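Malonyl acyl carrier protein transacylase (Streptococcus pneumoniae, PDB 3IM8) probably transfers the malonyl group from malonyl-CoA to holo acyl carrier protein, supplying malonyl-ACP for fatty acid synthesis. Local coordinates at residues A13-M18 against G273-V277; Y118-A123 against L203-K209; N160-Q164 against F281-I285; V227-A232 against E256-M261. One frame throughout, in Å; residues are numbered along the deposited sequence.

Contact 1: residues A13-M18 against G273-V277; sequences AQYLGM and GPGKV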
loop_
_atom_site.group_PDB
_atom_site.type_symbol
_atom_site.label_atom_id
_atom_site.label_comp_id
_atom_site.label_asym_id
_atom_site.label_seq_id
_atom_site.Cartn_x
_atom_site.Cartn_y
_atom_site.Cartn_z
ATOM N N ALA A 13 5.755 4.772 4.377
ATOM C CA ALA A 13 7.083 4.137 4.576
ATOM C C ALA A 13 8.235 4.946 3.951
ATOM O O ALA A 13 9.406 4.603 4.134
ATOM C CB ALA A 13 7.111 2.695 4.039
ATOM N N GLN A 14 7.928 5.987 3.197
ATOM C CA GLN A 14 8.987 6.795 2.574
ATOM C C GLN A 14 9.994 7.385 3.598
ATOM O O GLN A 14 9.682 7.543 4.778
ATOM C CB GLN A 14 8.367 7.900 1.686
ATOM C CG GLN A 14 7.637 9.104 2.414
ATOM C CD GLN A 14 6.276 8.759 3.075
ATOM O OE1 GLN A 14 5.764 7.636 2.953
ATOM N NE2 GLN A 14 5.680 9.752 3.759
ATOM N N TYR A 15 11.204 7.732 3.147
ATOM C CA TYR A 15 12.148 8.451 4.024
ATOM C C TYR A 15 13.099 9.203 3.126
ATOM O O TYR A 15 13.221 8.890 1.930
ATOM C CB TYR A 15 12.835 7.500 5.071
ATOM C CG TYR A 15 13.579 6.328 4.437
ATOM C CD1 TYR A 15 12.961 5.079 4.263
ATOM C CD2 TYR A 15 14.907 6.492 3.974
ATOM C CE1 TYR A 15 13.642 4.037 3.670
ATOM C CE2 TYR A 15 15.588 5.457 3.358
ATOM C CZ TYR A 15 14.962 4.235 3.205
ATOM O OH TYR A 15 15.665 3.219 2.562
ATOM N N LEU A 16 13.732 10.244 3.658
ATOM C CA LEU A 16 14.555 11.078 2.812
ATOM C C LEU A 16 15.720 10.216 2.317
ATOM O O LEU A 16 16.322 9.505 3.080
ATOM C CB LEU A 16 15.047 12.325 3.575
ATOM C CG LEU A 16 15.641 13.577 2.904
ATOM C CD1 LEU A 16 14.571 14.407 2.204
ATOM C CD2 LEU A 16 16.340 14.418 4.005
ATOM N N GLY A 17 15.996 10.297 1.024
ATOM C CA GLY A 17 17.110 9.614 0.420
ATOM C C GLY A 17 16.861 8.169 0.021
ATOM O O GLY A 17 17.801 7.508 -0.422
ATOM N N MET A 18 15.638 7.651 0.207
ATOM C CA MET A 18 15.367 6.225 -0.088
ATOM C C MET A 18 15.752 5.838 -1.522
ATOM O O MET A 18 15.501 6.582 -2.479
ATOM C CB MET A 18 13.910 5.878 0.181
ATOM C CG MET A 18 12.944 6.739 -0.650
ATOM S SD MET A 18 11.257 6.325 -0.360
ATOM C CE MET A 18 10.558 7.138 -1.788
ATOM N N GLY A 273 11.002 -2.515 -0.769
ATOM C CA GLY A 273 10.986 -1.299 0.052
ATOM C C GLY A 273 10.370 -0.118 -0.704
ATOM O O GLY A 273 9.990 -0.272 -1.857
ATOM N N PRO A 274 10.318 1.072 -0.075
ATOM C CA PRO A 274 10.943 1.406 1.222
ATOM C C PRO A 274 10.308 0.746 2.421
ATOM O O PRO A 274 9.101 0.469 2.409
ATOM C CB PRO A 274 10.724 2.929 1.327
ATOM C CG PRO A 274 9.530 3.232 0.377
ATOM C CD PRO A 274 9.726 2.253 -0.737
ATOM N N GLY A 275 11.075 0.553 3.484
ATOM C CA GLY A 275 10.484 0.093 4.741
ATOM C C GLY A 275 10.299 -1.420 4.863
ATOM O O GLY A 275 10.522 -2.154 3.899
ATOM N N LYS A 276 9.898 -1.843 6.064
ATOM C CA LYS A 276 9.620 -3.220 6.405
ATOM C C LYS A 276 8.236 -3.394 7.113
ATOM O O LYS A 276 8.037 -4.262 7.975
ATOM C CB LYS A 276 10.811 -3.810 7.207
ATOM C CG LYS A 276 11.021 -3.327 8.635
ATOM C CD LYS A 276 12.153 -4.133 9.302
ATOM C CE LYS A 276 13.242 -3.192 9.926
ATOM N NZ LYS A 276 12.953 -2.941 11.358
ATOM N N VAL A 277 7.254 -2.600 6.692
ATOM C CA VAL A 277 5.918 -2.640 7.330
ATOM C C VAL A 277 5.165 -3.977 7.041
ATOM O O VAL A 277 4.610 -4.572 7.945
ATOM C CB VAL A 277 5.015 -1.426 6.937
ATOM C CG1 VAL A 277 3.593 -1.584 7.570
ATOM C CG2 VAL A 277 5.668 -0.057 7.326
#
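Pro-274 is the centre of this contact, approached by Ala-13, Tyr-15 and Met-18. The thioether of Met-18 lies against the outer corner of the ring, SD 3.6 Å from Pro-274 CG. From the same side of the proline ring the phenol of Tyr-15 brings CE1 to 3.9 Å from Pro-274 CB, at a slant, while Ala-13 O lies on the other side, 3.5 Å from Pro-274 CB. Ala-13 also meets the backbone beyond: its CB sits 3.4 Å from Pro-274 O and 4.3 Å from Gly-275 CA.

The second shell sets these groups. A type II turn from Tyr-15 to Met-18, closed by Met-18 N to Tyr-15 O (3.2 Å), brings the two residues together, with Met-18 CB over one face of the phenol, offset toward its rim. Beyond CG the Met-18 chain runs extended (chi2 179°), which carries sulfur out to the proline. The peptide before Pro-274 is cis, and Gly-275 N is bonded to Glu-295.

The contact joins the loop after strand 4-8 to the loop between strand 268-272 and helix 277-285, at neighbouring strands of the parallel sheet; helix 58-78 packs against Met-18 and Pro-274.

Contact 2: residues Y118-A123 against L203-K209; sequences YMEEAA and LEPASQK
Tyr-118 and Ala-206 mark the closest backbone approach, CA to CA 5.1 Å, of two helices that run nearly antiparallel: the axes of 118-122 and 204-209 come within 8.6 Å at an angle of 150°. Ala-206 CB fits between Tyr-118 O and the methyl of Ala-122, 3.8 Å from Ala-122 CB.

One end of the interface is carried by Tyr-118 and Lys-209. The lysine lies across the phenol face with CB over the ring centre, 3.6 Å from the centroid and only 4° off the normal, a CH-pi contact; farther along, CD reaches 3.5 Å from Tyr-118 CD2. Tyr-118 CG stands beside its own backbone N (chi1 -57°), which turns the ring broadside to the lysine. A water joins Tyr-118 OH to Lys-209 O, and Thr-213 OG1, one turn after Lys-209, is hydrogen-bonded to the same two oxygens. Glu-121 comes in at about a right angle to the lysine chain, but OE1 meets the methylene CE at 3.3 Å, while NZ stays 4.5 Å from Glu-121 OE1.

At the other end the contact is apolar: Leu-203 spreads its branches, CD1 against Ala-123 CB (3.7 Å) and CD2 toward Met-119 CE. Met-119 and Leu-203 also touch Phe-198, and Met-119 approaches Ser-90 and His-199, the predicted active-site pair.

The chemistry is thus graded, from a polar, solvent-facing rim to an oily inner end that probably helps wall the catalytic pocket; the Glu-121 and Lys-209 charges may attract one another, but without forming a salt bridge.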
loop_
_atom_site.group_PDB
_atom_site.type_symbol
_atom_site.label_atom_id
_atom_site.label_comp_id
_atom_site.label_asym_id
_atom_site.label_seq_id
_atom_site.Cartn_x
_atom_site.Cartn_y
_atom_site.Cartn_z
ATOM N N TYR A 118 -6.003 13.531 -5.655
ATOM C CA TYR A 118 -7.444 13.365 -5.347
ATOM C C TYR A 118 -7.665 12.955 -3.919
ATOM O O TYR A 118 -8.613 13.412 -3.303
ATOM C CB TYR A 118 -8.130 12.323 -6.225
ATOM C CG TYR A 118 -8.039 12.563 -7.734
ATOM C CD1 TYR A 118 -7.967 11.477 -8.614
ATOM C CD2 TYR A 118 -8.000 13.868 -8.280
ATOM C CE1 TYR A 118 -7.867 11.663 -9.995
ATOM C CE2 TYR A 118 -7.921 14.074 -9.681
ATOM C CZ TYR A 118 -7.854 12.960 -10.517
ATOM O OH TYR A 118 -7.774 13.085 -11.873
ATOM N N MET A 119 -6.804 12.075 -3.391
ATOM C CA MET A 119 -6.914 11.578 -1.996
ATOM C C MET A 119 -6.643 12.692 -0.988
ATOM O O MET A 119 -7.366 12.819 0.001
ATOM C CB MET A 119 -5.988 10.374 -1.750
ATOM C CG MET A 119 -6.476 9.128 -2.485
ATOM S SD MET A 119 -5.534 7.589 -2.304
ATOM C CE MET A 119 -5.700 7.218 -0.576
ATOM N N GLU A 120 -5.584 13.465 -1.242
ATOM C CA GLU A 120 -5.160 14.609 -0.409
ATOM C C GLU A 120 -6.245 15.691 -0.314
ATOM O O GLU A 120 -6.555 16.164 0.777
ATOM C CB GLU A 120 -3.834 15.197 -0.960
ATOM C CG GLU A 120 -3.183 16.384 -0.166
ATOM C CD GLU A 120 -1.632 16.605 -0.478
ATOM O OE1 GLU A 120 -1.156 16.489 -1.666
ATOM O OE2 GLU A 120 -0.897 16.903 0.511
ATOM N N GLU A 121 -6.819 16.078 -1.450
ATOM C CA GLU A 121 -7.875 17.108 -1.453
ATOM C C GLU A 121 -9.157 16.603 -0.789
ATOM O O GLU A 121 -9.801 17.320 -0.071
ATOM C CB GLU A 121 -8.149 17.625 -2.885
ATOM C CG GLU A 121 -8.976 16.700 -3.785
ATOM C CD GLU A 121 -8.972 17.069 -5.293
ATOM O OE1 GLU A 121 -10.066 17.410 -5.816
ATOM O OE2 GLU A 121 -7.893 16.968 -5.951
ATOM N N ALA A 122 -9.522 15.354 -1.037
ATOM C CA ALA A 122 -10.765 14.844 -0.530
ATOM C C ALA A 122 -10.638 14.538 0.965
ATOM O O ALA A 122 -11.614 14.633 1.700
ATOM C CB ALA A 122 -11.197 13.613 -1.312
ATOM N N ALA A 123 -9.435 14.180 1.424
ATOM C CA ALA A 123 -9.249 13.824 2.813
ATOM C C ALA A 123 -7.879 14.305 3.313
ATOM O O ALA A 123 -6.911 13.530 3.251
ATOM C CB ALA A 123 -9.406 12.288 2.994
ATOM N N LEU A 203 -13.991 8.863 1.219
ATOM C CA LEU A 203 -13.179 9.021 0.007
ATOM C C LEU A 203 -13.952 8.844 -1.282
ATOM O O LEU A 203 -13.359 8.854 -2.366
ATOM C CB LEU A 203 -11.951 8.088 0.040
ATOM C CG LEU A 203 -10.820 8.867 0.751
ATOM C CD1 LEU A 203 -11.168 9.160 2.231
ATOM C CD2 LEU A 203 -9.492 8.157 0.627
ATOM N N GLU A 204 -15.270 8.687 -1.179
ATOM C CA GLU A 204 -16.140 8.519 -2.362
ATOM C C GLU A 204 -15.928 9.620 -3.415
ATOM O O GLU A 204 -15.756 9.309 -4.582
ATOM C CB GLU A 204 -17.630 8.327 -1.964
ATOM C CG GLU A 204 -18.456 7.427 -2.944
ATOM C CD GLU A 204 -18.855 8.178 -4.217
ATOM O OE1 GLU A 204 -19.220 7.571 -5.237
ATOM O OE2 GLU A 204 -18.802 9.411 -4.207
ATOM N N PRO A 205 -15.887 10.903 -3.001
ATOM C CA PRO A 205 -15.495 11.949 -3.972
ATOM C C PRO A 205 -14.136 11.692 -4.672
ATOM O O PRO A 205 -13.997 11.893 -5.907
ATOM C CB PRO A 205 -15.412 13.233 -3.111
ATOM C CG PRO A 205 -16.362 12.987 -1.936
ATOM C CD PRO A 205 -16.314 11.465 -1.692
ATOM N N ALA A 206 -13.136 11.260 -3.906
ATOM C CA ALA A 206 -11.856 10.909 -4.510
ATOM C C ALA A 206 -12.067 9.815 -5.590
ATOM O O ALA A 206 -11.598 9.957 -6.747
ATOM C CB ALA A 206 -10.819 10.478 -3.431
ATOM N N SER A 207 -12.797 8.759 -5.213
ATOM C CA SER A 207 -12.980 7.581 -6.071
ATOM C C SER A 207 -13.658 7.890 -7.429
ATOM O O SER A 207 -13.414 7.192 -8.429
ATOM C CB SER A 207 -13.732 6.495 -5.328
ATOM O OG SER A 207 -15.085 6.804 -5.286
ATOM N N GLN A 208 -14.470 8.955 -7.448
ATOM C CA GLN A 208 -15.174 9.425 -8.667
ATOM C C GLN A 208 -14.238 10.039 -9.641
ATOM O O GLN A 208 -14.340 9.801 -10.852
ATOM C CB GLN A 208 -16.256 10.455 -8.331
ATOM C CG GLN A 208 -17.564 9.858 -7.829
ATOM C CD GLN A 208 -18.407 9.258 -8.968
ATOM O OE1 GLN A 208 -18.157 8.120 -9.410
ATOM N NE2 GLN A 208 -19.411 10.030 -9.453
ATOM N N LYS A 209 -13.330 10.852 -9.117
ATOM C CA LYS A 209 -12.340 11.486 -9.952
ATOM C C LYS A 209 -11.383 10.404 -10.476
ATOM O O LYS A 209 -10.924 10.473 -11.610
ATOM C CB LYS A 209 -11.584 12.557 -9.164
ATOM C CG LYS A 209 -12.299 13.957 -9.018
ATOM C CD LYS A 209 -11.296 15.065 -8.594
ATOM C CE LYS A 209 -11.954 16.436 -8.292
ATOM N NZ LYS A 209 -12.606 17.084 -9.519
HETATM O O HOH W 1 -10.693 13.024 -12.862
#

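Contact 3: residues N160-Q164 against F281-I285; sequences NTPAQ and FVKKI
Asn-160 and Phe-281 form the tight part of this contact, an amide laid over an aromatic ring. Asn-160 CB stands above the ring centre, 3.6 Å from the centroid and 10° off the normal, in a CH-pi contact. The carboxamide continues over the far rim, with CG 3.4 Å from Phe-281 CZ, and its plane is tilted from the ring by only 14°, so the two flat groups are stacked. Asn-160 ND2 also donates to Gln-164 OE1 (3.2 Å), a bent bond that meets the acceptor from above its carbonyl plane and links the two amides beside the aromatic. The Gln-164 amide stands steeply to the ring, with NE2 3.6 Å from Phe-281 CE2.

Toward the end of the helix the fit is looser. Thr-161 CG2 rests above the helix backbone, 3.7 Å from Phe-281 O and 4.0 Å from Lys-284 CB, and Pro-162 CD only grazes Ile-285 CG1 at 4.4 Å. The exposed Lys-284 carries its amine away from the strand. With OG1 between the backbone N and the carbonyl carbon (chi1 77°), Thr-161 takes a bond from Ala-163 N in an ST turn, and its methyl is the branch that meets the helix.

The hairpin of strands 154-161 and 164-169, with a classic bulge where Asn-160 and Thr-161 face Gln-164, is therefore pressed on helix 277-285 by van der Waals and pi contacts, without a direct hydrogen bond. Asn-160 ND2 and Thr-161 OG1 find their partners within the hairpin, and the Phe-281 face takes up the flat side of an amide.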
loop_
_atom_site.group_PDB
_atom_site.type_symbol
_atom_site.label_atom_id
_atom_site.label_comp_id
_atom_site.label_asym_id
_atom_site.label_seq_id
_atom_site.Cartn_x
_atom_site.Cartn_y
_atom_site.Cartn_z
ATOM N N ASN A 160 -4.886 -5.528 8.898
ATOM C CA ASN A 160 -3.447 -5.877 8.818
ATOM C C ASN A 160 -3.101 -7.308 9.262
ATOM O O ASN A 160 -2.470 -8.063 8.504
ATOM C CB ASN A 160 -2.553 -4.824 9.531
ATOM C CG ASN A 160 -2.792 -3.392 9.040
ATOM O OD1 ASN A 160 -3.115 -3.150 7.874
ATOM N ND2 ASN A 160 -2.577 -2.424 9.935
ATOM N N THR A 161 -3.466 -7.649 10.494
ATOM C CA THR A 161 -3.355 -9.006 11.053
ATOM C C THR A 161 -4.673 -9.357 11.784
ATOM O O THR A 161 -5.499 -8.457 12.003
ATOM C CB THR A 161 -2.155 -9.134 12.027
ATOM O OG1 THR A 161 -2.488 -8.530 13.281
ATOM C CG2 THR A 161 -0.870 -8.421 11.437
ATOM N N PRO A 162 -4.896 -10.658 12.131
ATOM C CA PRO A 162 -6.104 -10.966 12.919
ATOM C C PRO A 162 -6.145 -10.204 14.265
ATOM O O PRO A 162 -7.233 -10.026 14.862
ATOM C CB PRO A 162 -6.012 -12.482 13.141
ATOM C CG PRO A 162 -5.200 -13.009 11.942
ATOM C CD PRO A 162 -4.163 -11.890 11.726
ATOM N N ALA A 163 -4.992 -9.699 14.711
ATOM C CA ALA A 163 -4.929 -8.918 15.978
ATOM C C ALA A 163 -4.494 -7.441 15.791
ATOM O O ALA A 163 -3.930 -6.816 16.677
ATOM C CB ALA A 163 -4.076 -9.649 17.012
ATOM N N GLN A 164 -4.735 -6.914 14.597
ATOM C CA GLN A 164 -4.319 -5.555 14.278
ATOM C C GLN A 164 -5.199 -4.977 13.185
ATOM O O GLN A 164 -4.957 -5.193 11.997
ATOM C CB GLN A 164 -2.853 -5.531 13.840
ATOM C CG GLN A 164 -2.068 -4.340 14.364
ATOM C CD GLN A 164 -2.068 -3.171 13.398
ATOM O OE1 GLN A 164 -3.115 -2.595 13.105
ATOM N NE2 GLN A 164 -0.890 -2.816 12.898
ATOM N N PHE A 281 3.772 -7.395 9.543
ATOM C CA PHE A 281 2.443 -7.997 9.437
ATOM C C PHE A 281 2.522 -9.502 9.136
ATOM O O PHE A 281 1.895 -10.279 9.810
ATOM C CB PHE A 281 1.584 -7.315 8.336
ATOM C CG PHE A 281 1.262 -5.831 8.575
ATOM C CD1 PHE A 281 0.900 -5.036 7.513
ATOM C CD2 PHE A 281 1.283 -5.258 9.842
ATOM C CE1 PHE A 281 0.585 -3.704 7.686
ATOM C CE2 PHE A 281 0.930 -3.916 10.024
ATOM C CZ PHE A 281 0.614 -3.142 8.932
ATOM N N VAL A 282 3.278 -9.916 8.121
ATOM C CA VAL A 282 3.352 -11.368 7.741
ATOM C C VAL A 282 4.006 -12.269 8.855
ATOM O O VAL A 282 3.752 -13.498 8.930
ATOM C CB VAL A 282 4.095 -11.526 6.361
ATOM C CG1 VAL A 282 4.385 -13.013 6.038
ATOM C CG2 VAL A 282 3.285 -10.811 5.194
ATOM N N LYS A 283 4.860 -11.666 9.678
ATOM C CA LYS A 283 5.509 -12.342 10.794
ATOM C C LYS A 283 4.470 -12.676 11.874
ATOM O O LYS A 283 4.575 -13.688 12.539
ATOM C CB LYS A 283 6.543 -11.412 11.421
ATOM C CG LYS A 283 7.930 -11.968 11.643
ATOM C CD LYS A 283 8.087 -12.655 12.994
ATOM C CE LYS A 283 9.554 -13.024 13.250
ATOM N NZ LYS A 283 9.626 -14.258 14.059
ATOM N N LYS A 284 3.489 -11.795 12.062
ATOM C CA LYS A 284 2.400 -12.058 12.968
ATOM C C LYS A 284 1.417 -13.057 12.333
ATOM O O LYS A 284 1.018 -14.017 12.975
ATOM C CB LYS A 284 1.693 -10.760 13.391
ATOM C CG LYS A 284 2.607 -9.574 13.722
ATOM C CD LYS A 284 2.805 -9.354 15.213
ATOM C CE LYS A 284 3.545 -8.058 15.495
ATOM N NZ LYS A 284 3.368 -7.665 16.931
ATOM N N ILE A 285 1.048 -12.863 11.069
ATOM C CA ILE A 285 0.158 -13.805 10.371
ATOM C C ILE A 285 0.724 -15.202 10.407
ATOM O O ILE A 285 0.029 -16.136 10.718
ATOM C CB ILE A 285 -0.119 -13.384 8.895
ATOM C CG1 ILE A 285 -0.836 -12.018 8.892
ATOM C CG2 ILE A 285 -0.969 -14.436 8.170
ATOM C CD1 ILE A 285 -0.578 -11.154 7.661
#

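Contact 4: residues V227-A232 against E256-M261; sequences VGNTEA and ESIGVM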
loop_
_atom_site.group_PDB
_atom_site.type_symbol
_atom_site.label_atom_id
_atom_site.label_comp_id
_atom_site.label_asym_id
_atom_site.label_seq_id
_atom_site.Cartn_x
_atom_site.Cartn_y
_atom_site.Cartn_z
ATOM N N VAL A 227 -2.900 -10.407 -6.041
ATOM C CA VAL A 227 -3.972 -10.491 -5.048
ATOM C C VAL A 227 -4.408 -9.079 -4.649
ATOM O O VAL A 227 -3.633 -8.321 -4.051
ATOM C CB VAL A 227 -3.531 -11.336 -3.834
ATOM C CG1 VAL A 227 -4.645 -11.468 -2.829
ATOM C CG2 VAL A 227 -3.086 -12.738 -4.306
ATOM N N GLY A 228 -5.636 -8.694 -5.006
ATOM C CA GLY A 228 -6.078 -7.323 -4.755
ATOM C C GLY A 228 -6.477 -7.025 -3.326
ATOM O O GLY A 228 -6.968 -7.884 -2.603
ATOM N N ASN A 229 -6.282 -5.777 -2.918
ATOM C CA ASN A 229 -6.578 -5.306 -1.562
ATOM C C ASN A 229 -8.057 -5.417 -1.183
ATOM O O ASN A 229 -8.421 -5.777 -0.042
ATOM C CB ASN A 229 -6.155 -3.824 -1.459
ATOM C CG ASN A 229 -4.636 -3.627 -1.315
ATOM O OD1 ASN A 229 -3.825 -4.582 -1.116
ATOM N ND2 ASN A 229 -4.250 -2.389 -1.384
ATOM N N THR A 230 -8.904 -5.095 -2.160
ATOM C CA THR A 230 -10.336 -4.885 -1.904
ATOM C C THR A 230 -11.044 -6.225 -1.688
ATOM O O THR A 230 -11.681 -6.443 -0.619
ATOM C CB THR A 230 -10.989 -4.030 -3.028
ATOM O OG1 THR A 230 -10.225 -2.839 -3.215
ATOM C CG2 THR A 230 -12.415 -3.700 -2.694
ATOM N N GLU A 231 -10.849 -7.137 -2.650
ATOM C CA GLU A 231 -11.553 -8.416 -2.628
ATOM C C GLU A 231 -10.737 -9.533 -1.997
ATOM O O GLU A 231 -11.265 -10.601 -1.750
ATOM C CB GLU A 231 -11.939 -8.841 -4.041
ATOM C CG GLU A 231 -12.844 -7.846 -4.782
ATOM C CD GLU A 231 -14.327 -7.961 -4.409
ATOM O OE1 GLU A 231 -14.757 -7.581 -3.287
ATOM O OE2 GLU A 231 -15.087 -8.414 -5.293
ATOM N N ALA A 232 -9.462 -9.261 -1.695
ATOM C CA ALA A 232 -8.513 -10.285 -1.225
ATOM C C ALA A 232 -8.630 -11.496 -2.156
ATOM O O ALA A 232 -8.838 -12.606 -1.702
ATOM C CB ALA A 232 -8.773 -10.651 0.207
ATOM N N GLU A 256 -6.032 -11.508 4.790
ATOM C CA GLU A 256 -6.796 -12.402 3.913
ATOM C C GLU A 256 -6.060 -12.604 2.617
ATOM O O GLU A 256 -6.046 -13.717 2.089
ATOM C CB GLU A 256 -8.146 -11.806 3.595
ATOM C CG GLU A 256 -9.097 -11.830 4.777
ATOM C CD GLU A 256 -10.258 -10.912 4.528
ATOM O OE1 GLU A 256 -10.451 -9.952 5.364
ATOM O OE2 GLU A 256 -10.911 -11.143 3.464
ATOM N N SER A 257 -5.463 -11.527 2.099
ATOM C CA SER A 257 -4.631 -11.614 0.903
ATOM C C SER A 257 -3.402 -12.536 1.094
ATOM O O SER A 257 -3.030 -13.271 0.172
ATOM C CB SER A 257 -4.189 -10.215 0.452
ATOM O OG SER A 257 -5.333 -9.431 0.204
ATOM N N ILE A 258 -2.761 -12.463 2.260
ATOM C CA ILE A 258 -1.617 -13.333 2.572
ATOM C C ILE A 258 -2.077 -14.804 2.650
ATOM O O ILE A 258 -1.344 -15.721 2.244
ATOM C CB ILE A 258 -0.911 -12.949 3.894
ATOM C CG1 ILE A 258 -0.288 -11.547 3.848
ATOM C CG2 ILE A 258 0.218 -13.976 4.194
ATOM C CD1 ILE A 258 0.844 -11.389 2.818
ATOM N N GLY A 259 -3.279 -15.025 3.170
ATOM C CA GLY A 259 -3.927 -16.372 3.140
ATOM C C GLY A 259 -4.212 -16.962 1.752
ATOM O O GLY A 259 -3.988 -18.139 1.533
ATOM N N VAL A 260 -4.709 -16.149 0.812
ATOM C CA VAL A 260 -4.767 -16.519 -0.593
ATOM C C VAL A 260 -3.384 -16.906 -1.176
ATOM O O VAL A 260 -3.281 -17.905 -1.929
ATOM C CB VAL A 260 -5.428 -15.394 -1.470
ATOM C CG1 VAL A 260 -5.207 -15.630 -2.976
ATOM C CG2 VAL A 260 -6.942 -15.273 -1.157
ATOM N N MET A 261 -2.332 -16.134 -0.876
ATOM C CA MET A 261 -1.015 -16.532 -1.355
ATOM C C MET A 261 -0.522 -17.862 -0.705
ATOM O O MET A 261 0.003 -18.713 -1.387
ATOM C CB MET A 261 0.028 -15.401 -1.188
ATOM C CG MET A 261 -0.379 -14.112 -1.843
ATOM S SD MET A 261 0.700 -12.800 -1.341
ATOM C CE MET A 261 0.976 -11.993 -2.876
HETATM O O HOH W 2 -3.931 -7.489 -1.469
#
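Ala-232 and Ser-257 bring their CA atoms to 4.6 Å, where the curled loop 227-232 closes on helix 254-263. Val-227 touches the helix with both branches: CG1 lies 3.5 Å from Ser-257 CB, while CG2 nestles between Val-260 CG1 (3.8 Å) and Met-261 CG. Having CG1 anti to the backbone N (chi1 -178°) splits the two methyls between successive turns of the helix. At the other end of the loop the methyl of Ala-232 packs on Glu-256 CB, 3.6 Å away, and Ala-232 O is brushed by Val-260 CG2. The carboxylate of Glu-256 is salt-bridged to Arg-253.

In the middle, a water donates to Val-227 O (2.7 Å) and to Ser-257 OG (2.9 Å), bridging loop and helix. Ser-257 OG is also bonded to Arg-253 O, one turn back, which helps fix its direction. Val-227 further pairs through its backbone with Val-86, and Met-261 reaches strands 4-8 and 85-88.

No direct hydrogen bond crosses between the segments: apolar contacts make up most of the two flanks, and the water gives Val-227 O a donor and, with Arg-253 O, accounts for Ser-257 OG, pairing these two central polar atoms without a direct bond between loop and helix.

In the fold
Contacts 3 and 4 are neighbours, centres 13 Å apart, and touch where Val-282 and Ile-285 of helix 277-285 meet Ile-258 of helix 254-263. Contact 1 lies at the start of helix 277-285 and contact 3 at its end, 20 Å apart between centres, so one helix links the parallel sheet to the hairpin of the mixed sheet. Contact 2 stands apart, 24 to 28 Å from the others. Along the chain, contact 1 encloses contacts 2 and 4, while the segments of contact 3 alternate with those of contacts 1 and 2. Contact 3 thus joins the two sheet regions, and contact 2 lies nearest the predicted Ser-90 and His-199 site, Met-119 being about 5 Å from both between side chains.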